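Local coordinates for periplasmic binding protein/LacI transcriptional regulator (PDB 5HQJ) that binds D-arabinose in its pyranose form between two lobes and probably serves as the carbohydrate-binding component of an ABC transporter, at residues Ile29-Ile34 and Ala56-Gln61; Val153-Gly158 and Gly213-Ser218. All coordinates share one frame; numbering follows the deposited sequence.

How the contacts relate
The two contacts illustrate how a periplasmic sugar-binding protein of the type I fold repeats one scheme in two lobes. From the N terminus, strand 30-34 runs into helix 42-56 and returns as strand 59-62, so contact 1 closes a short beta-alpha-beta loop at one margin of the first sheet. Contact 2 follows in series, neither nested in nor crossing it: where residues 153-158 meet 213-218 it closes a longer loop, of helix 163-176, edge strand 181-188 and helix 194-207, and ties together inner strands of the second sheet. The centres of contact 1 and contact 2 stand about 35 Å apart on opposite sides of the chain's centre. The arabinopyranose is bound next to S218 of contact 2.

Contact 1: Ile29-Ile34 and Ala56-Gln61; sequences ISVAVI and AGVKYQ
V31 and Y60 form the middle of three parallel bridges in a beta-alpha-beta unit, in which strand 30-34 is joined through helix 42-56 to the edge strand 59-62. Four backbone bonds zip the strands together: K59 N to I29 O, V31 N to K59 O, Q61 N to V31 O, and V33 N to Q61 O, the last 2.9 Å long. The tight side is the face bearing V31, V33 and Y60, where helix 42-56 covers the tyrosine. Here the Y60 ring offers its edge to the valines: CE1 lies 3.5 Å from V33 CG2, while CD1 lies 4.1 Å from V31 CG2. Y60 CG stands anti to the backbone N (chi1 168°), which lays the ring along the strand toward V33, and its OH is hydrogen-bonded to N46 of that helix. V58, just after the Schellman motif whose C-prime residue is G57, adds CG1 at 3.8 Å from I29 CB.

The other face is looser and more open to solvent. A32 CB rests 4.0 Å from Q61 CG, and L80 of helix 71-82 touches both residues. Beside them, S30 OG approaches the aliphatic part of K59, 3.4 Å from its CG. The exposed lysine bends at chi2 (64°) and runs forward over its own strand, NZ donating to Y60 O at 3.0 Å from above the carbonyl plane.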
loop_
_atom_site.group_PDB
_atom_site.type_symbol
_atom_site.label_atom_id
_atom_site.label_comp_id
_atom_site.label_asym_id
_atom_site.label_seq_id
_atom_site.Cartn_x
_atom_site.Cartn_y
_atom_site.Cartn_z
ATOM N N ILE A 29 15.678 22.615 9.550
ATOM C CA ILE A 29 14.510 22.037 8.895
ATOM C C ILE A 29 14.078 20.783 9.612
ATOM O O ILE A 29 14.891 19.924 9.964
ATOM C CB ILE A 29 14.764 21.698 7.426
ATOM C CG1 ILE A 29 15.089 22.965 6.642
ATOM C CG2 ILE A 29 13.523 21.038 6.793
ATOM C CD1 ILE A 29 15.472 22.713 5.186
ATOM N N SER A 30 12.775 20.688 9.812
ATOM C CA SER A 30 12.168 19.590 10.528
ATOM C C SER A 30 11.062 19.014 9.664
ATOM O O SER A 30 10.155 19.749 9.240
ATOM C CB SER A 30 11.606 20.069 11.868
ATOM O OG SER A 30 11.351 18.986 12.736
ATOM N N VAL A 31 11.149 17.708 9.407
ATOM C CA VAL A 31 10.149 16.982 8.632
ATOM C C VAL A 31 9.701 15.737 9.372
ATOM O O VAL A 31 10.480 15.091 10.071
ATOM C CB VAL A 31 10.684 16.583 7.233
ATOM C CG1 VAL A 31 11.051 17.831 6.457
ATOM C CG2 VAL A 31 11.880 15.604 7.313
ATOM N N ALA A 32 8.445 15.399 9.173
ATOM C CA ALA A 32 7.814 14.276 9.815
ATOM C C ALA A 32 7.147 13.399 8.754
ATOM O O ALA A 32 6.514 13.923 7.834
ATOM C CB ALA A 32 6.802 14.754 10.848
ATOM N N VAL A 33 7.314 12.083 8.882
ATOM C CA VAL A 33 6.678 11.132 7.982
ATOM C C VAL A 33 5.836 10.144 8.769
ATOM O O VAL A 33 6.291 9.592 9.782
ATOM C CB VAL A 33 7.720 10.393 7.134
ATOM C CG1 VAL A 33 7.024 9.538 6.104
ATOM C CG2 VAL A 33 8.632 11.371 6.431
ATOM N N ILE A 34 4.609 9.937 8.299
ATOM C CA ILE A 34 3.578 9.194 9.028
ATOM C C ILE A 34 3.107 8.019 8.209
ATOM O O ILE A 34 2.542 8.226 7.114
ATOM C CB ILE A 34 2.328 10.097 9.337
ATOM C CG1 ILE A 34 2.766 11.380 10.045
ATOM C CG2 ILE A 34 1.258 9.330 10.159
ATOM C CD1 ILE A 34 1.692 12.448 10.144
ATOM N N ALA A 56 20.051 15.085 3.271
ATOM C CA ALA A 56 19.694 16.488 3.183
ATOM C C ALA A 56 20.212 17.243 4.402
ATOM O O ALA A 56 20.279 18.467 4.407
ATOM C CB ALA A 56 18.188 16.635 3.054
ATOM N N GLY A 57 20.579 16.510 5.444
ATOM C CA GLY A 57 20.992 17.133 6.687
ATOM C C GLY A 57 19.884 17.753 7.522
ATOM O O GLY A 57 20.143 18.655 8.327
ATOM N N VAL A 58 18.654 17.282 7.355
ATOM C CA VAL A 58 17.533 17.838 8.105
ATOM C C VAL A 58 17.146 16.931 9.269
ATOM O O VAL A 58 17.509 15.748 9.307
ATOM C CB VAL A 58 16.320 18.070 7.190
ATOM C CG1 VAL A 58 16.757 18.779 5.930
ATOM C CG2 VAL A 58 15.631 16.759 6.830
ATOM N N LYS A 59 16.414 17.506 10.217
ATOM C CA LYS A 59 15.814 16.759 11.309
ATOM C C LYS A 59 14.656 15.954 10.751
ATOM O O LYS A 59 13.870 16.462 9.956
ATOM C CB LYS A 59 15.343 17.706 12.428
ATOM C CG LYS A 59 14.214 17.160 13.307
ATOM C CD LYS A 59 14.630 15.927 14.109
ATOM C CE LYS A 59 13.450 15.314 14.859
ATOM N NZ LYS A 59 13.758 13.940 15.352
ATOM N N TYR A 60 14.562 14.699 11.181
ATOM C CA TYR A 60 13.582 13.768 10.665
ATOM C C TYR A 60 12.915 13.029 11.818
ATOM O O TYR A 60 13.608 12.574 12.728
ATOM C CB TYR A 60 14.270 12.783 9.704
ATOM C CG TYR A 60 13.426 11.582 9.325
ATOM C CD1 TYR A 60 12.411 11.683 8.383
ATOM C CD2 TYR A 60 13.654 10.342 9.903
ATOM C CE1 TYR A 60 11.647 10.586 8.044
ATOM C CE2 TYR A 60 12.899 9.237 9.569
ATOM C CZ TYR A 60 11.888 9.360 8.648
ATOM O OH TYR A 60 11.115 8.271 8.291
ATOM N N GLN A 61 11.583 12.921 11.790
ATOM C CA GLN A 61 10.874 11.983 12.661
ATOM C C GLN A 61 9.873 11.105 11.917
ATOM O O GLN A 61 9.160 11.520 10.980
ATOM C CB GLN A 61 10.147 12.722 13.801
ATOM C CG GLN A 61 9.732 14.089 13.416
ATOM C CD GLN A 61 8.931 14.811 14.480
ATOM O OE1 GLN A 61 8.509 14.222 15.477
ATOM N NE2 GLN A 61 8.716 16.102 14.267
#

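Contact 2: Val153-Gly158 and Gly213-Ser218. With 64K (alpha-D-arabinopyranose), chain B.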
loop_
_atom_site.group_PDB
_atom_site.type_symbol
_atom_site.label_atom_id
_atom_site.label_comp_id
_atom_site.label_asym_id
_atom_site.label_seq_id
_atom_site.Cartn_x
_atom_site.Cartn_y
_atom_site.Cartn_z
ATOM N N VAL A 153 -13.151 -16.468 -8.695
ATOM C CA VAL A 153 -12.067 -15.825 -7.970
ATOM C C VAL A 153 -12.552 -15.055 -6.761
ATOM O O VAL A 153 -13.714 -14.633 -6.685
ATOM C CB VAL A 153 -11.273 -14.859 -8.875
ATOM C CG1 VAL A 153 -10.640 -15.614 -10.029
ATOM C CG2 VAL A 153 -12.128 -13.715 -9.361
ATOM N N ALA A 154 -11.655 -14.871 -5.804
ATOM C CA ALA A 154 -11.902 -14.101 -4.578
ATOM C C ALA A 154 -10.871 -12.992 -4.419
ATOM O O ALA A 154 -9.743 -13.107 -4.887
ATOM C CB ALA A 154 -11.904 -14.996 -3.335
ATOM N N ILE A 155 -11.294 -11.899 -3.790
ATOM C CA ILE A 155 -10.466 -10.744 -3.524
ATOM C C ILE A 155 -10.422 -10.496 -2.033
ATOM O O ILE A 155 -11.475 -10.366 -1.377
ATOM C CB ILE A 155 -11.006 -9.463 -4.248
ATOM C CG1 ILE A 155 -11.174 -9.694 -5.737
ATOM C CG2 ILE A 155 -10.083 -8.227 -3.892
ATOM C CD1 ILE A 155 -11.810 -8.498 -6.460
ATOM N N ILE A 156 -9.206 -10.463 -1.491
ATOM C CA ILE A 156 -8.955 -10.259 -0.049
ATOM C C ILE A 156 -8.319 -8.901 0.104
ATOM O O ILE A 156 -7.259 -8.642 -0.505
ATOM C CB ILE A 156 -8.048 -11.363 0.544
ATOM C CG1 ILE A 156 -8.571 -12.763 0.185
ATOM C CG2 ILE A 156 -7.905 -11.191 2.024
ATOM C CD1 ILE A 156 -9.978 -13.057 0.629
ATOM N N THR A 157 -8.933 -8.022 0.900
ATOM C CA THR A 157 -8.387 -6.692 1.077
ATOM C C THR A 157 -8.024 -6.454 2.524
ATOM O O THR A 157 -8.126 -7.368 3.344
ATOM C CB THR A 157 -9.368 -5.622 0.520
ATOM O OG1 THR A 157 -8.697 -4.354 0.565
ATOM C CG2 THR A 157 -10.738 -5.583 1.256
ATOM N N GLY A 158 -7.613 -5.223 2.836
ATOM C CA GLY A 158 -7.217 -4.876 4.191
ATOM C C GLY A 158 -8.333 -4.134 4.872
ATOM O O GLY A 158 -9.433 -4.657 5.042
ATOM N N GLY A 213 -8.917 -18.791 -8.420
ATOM C CA GLY A 213 -7.946 -17.763 -8.129
ATOM C C GLY A 213 -8.243 -16.902 -6.907
ATOM O O GLY A 213 -9.392 -16.700 -6.536
ATOM N N ILE A 214 -7.194 -16.345 -6.312
ATOM C CA ILE A 214 -7.298 -15.357 -5.249
ATOM C C ILE A 214 -6.382 -14.166 -5.520
ATOM O O ILE A 214 -5.204 -14.320 -5.833
ATOM C CB ILE A 214 -6.937 -15.921 -3.857
ATOM C CG1 ILE A 214 -7.795 -17.125 -3.532
ATOM C CG2 ILE A 214 -7.044 -14.811 -2.772
ATOM C CD1 ILE A 214 -7.411 -17.843 -2.190
ATOM N N PHE A 215 -6.910 -12.983 -5.304
ATOM C CA PHE A 215 -6.132 -11.737 -5.288
ATOM C C PHE A 215 -5.977 -11.225 -3.862
ATOM O O PHE A 215 -7.006 -11.038 -3.168
ATOM C CB PHE A 215 -6.823 -10.604 -6.028
ATOM C CG PHE A 215 -7.155 -10.851 -7.468
ATOM C CD1 PHE A 215 -8.332 -11.504 -7.827
ATOM C CD2 PHE A 215 -6.365 -10.318 -8.498
ATOM C CE1 PHE A 215 -8.675 -11.688 -9.174
ATOM C CE2 PHE A 215 -6.713 -10.512 -9.812
ATOM C CZ PHE A 215 -7.867 -11.175 -10.154
ATOM N N GLY A 216 -4.755 -10.938 -3.440
ATOM C CA GLY A 216 -4.528 -10.254 -2.185
ATOM C C GLY A 216 -4.066 -8.852 -2.528
ATOM O O GLY A 216 -3.000 -8.697 -3.117
ATOM N N VAL A 217 -4.890 -7.838 -2.263
ATOM C CA VAL A 217 -4.568 -6.485 -2.675
ATOM C C VAL A 217 -3.893 -5.666 -1.553
ATOM O O VAL A 217 -3.558 -4.487 -1.762
ATOM C CB VAL A 217 -5.811 -5.710 -3.182
ATOM C CG1 VAL A 217 -6.323 -6.366 -4.478
ATOM C CG2 VAL A 217 -6.916 -5.521 -2.078
ATOM N N SER A 218 -3.732 -6.264 -0.369
ATOM C CA SER A 218 -3.017 -5.640 0.745
ATOM C C SER A 218 -1.898 -6.579 1.238
ATOM O O SER A 218 -1.828 -7.718 0.833
ATOM C CB SER A 218 -3.977 -5.288 1.873
ATOM O OG SER A 218 -4.411 -6.454 2.518
HETATM O O2 64K B . 0.160 0.211 -0.266
HETATM C C2 64K B . -0.397 -0.544 0.862
HETATM C C3 64K B . 0.386 -1.812 0.981
HETATM O O3 64K B . -0.013 -2.688 -0.049
HETATM C C4 64K B . 0.103 -2.540 2.290
HETATM O O4 64K B . -1.237 -3.065 2.336
HETATM C C5 64K B . 0.254 -1.617 3.413
HETATM O O5 64K B . -0.723 -0.556 3.282
HETATM C C1 64K B . -0.279 0.267 2.123
HETATM O O1 64K B . -1.109 1.358 2.022
HETATM O O HOH W 1 -4.840 -8.668 1.074
#
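A154 and F215 exemplify the backbone pairing of neighbouring parallel strands. F215 N donates to A154 O, and I156 N to F215 O at 2.8 Å, both nearly straight. A154 N to G213 O and V217 N to I156 O extend the ladder at its two ends. Weaker CA-H...O contacts reinforce it, among them I214 CA to A154 O.

Apolar contacts divide between the two faces. On that of V153, I155 and F215, the phenyl ring lies beside the first strand: its edge faces A154 O in plane, CD1 being 3.6 Å from that oxygen, and V153 CG2 sits near the ring plane, 4.0 Å from CE1. I155 CG1 meets CD1 obliquely. The ring reaches back toward V153 because F215 CG is anti to the carbonyl carbon (chi1 -58°). Helix 163-176 covers this side, I172 touching F215 and V217. On the opposite face, I156 CG1 packs 3.9 Å from I214 CG2 beneath helix 194-207. Past the strands, T157 CB lies 3.6 Å from V217 CG2.

Polar bridging takes over at the C-terminal ends. A water donates to I156 O at 2.9 Å and accepts from S218 N at 3.0 Å, so I156 O holds both this water and V217 N. S218 OG is hydrogen-bonded to D192, another pocket residue, and V217 O accepts from R168 NH1, while NH2 of the same arginine is hydrogen-bonded to the sugar.

S218 CA comes 3.5 Å from O4 of the arabinopyranose. Here, as in type I periplasmic binding proteins, loops leaving the C-terminal ends of parallel strands line the sugar site between two lobes.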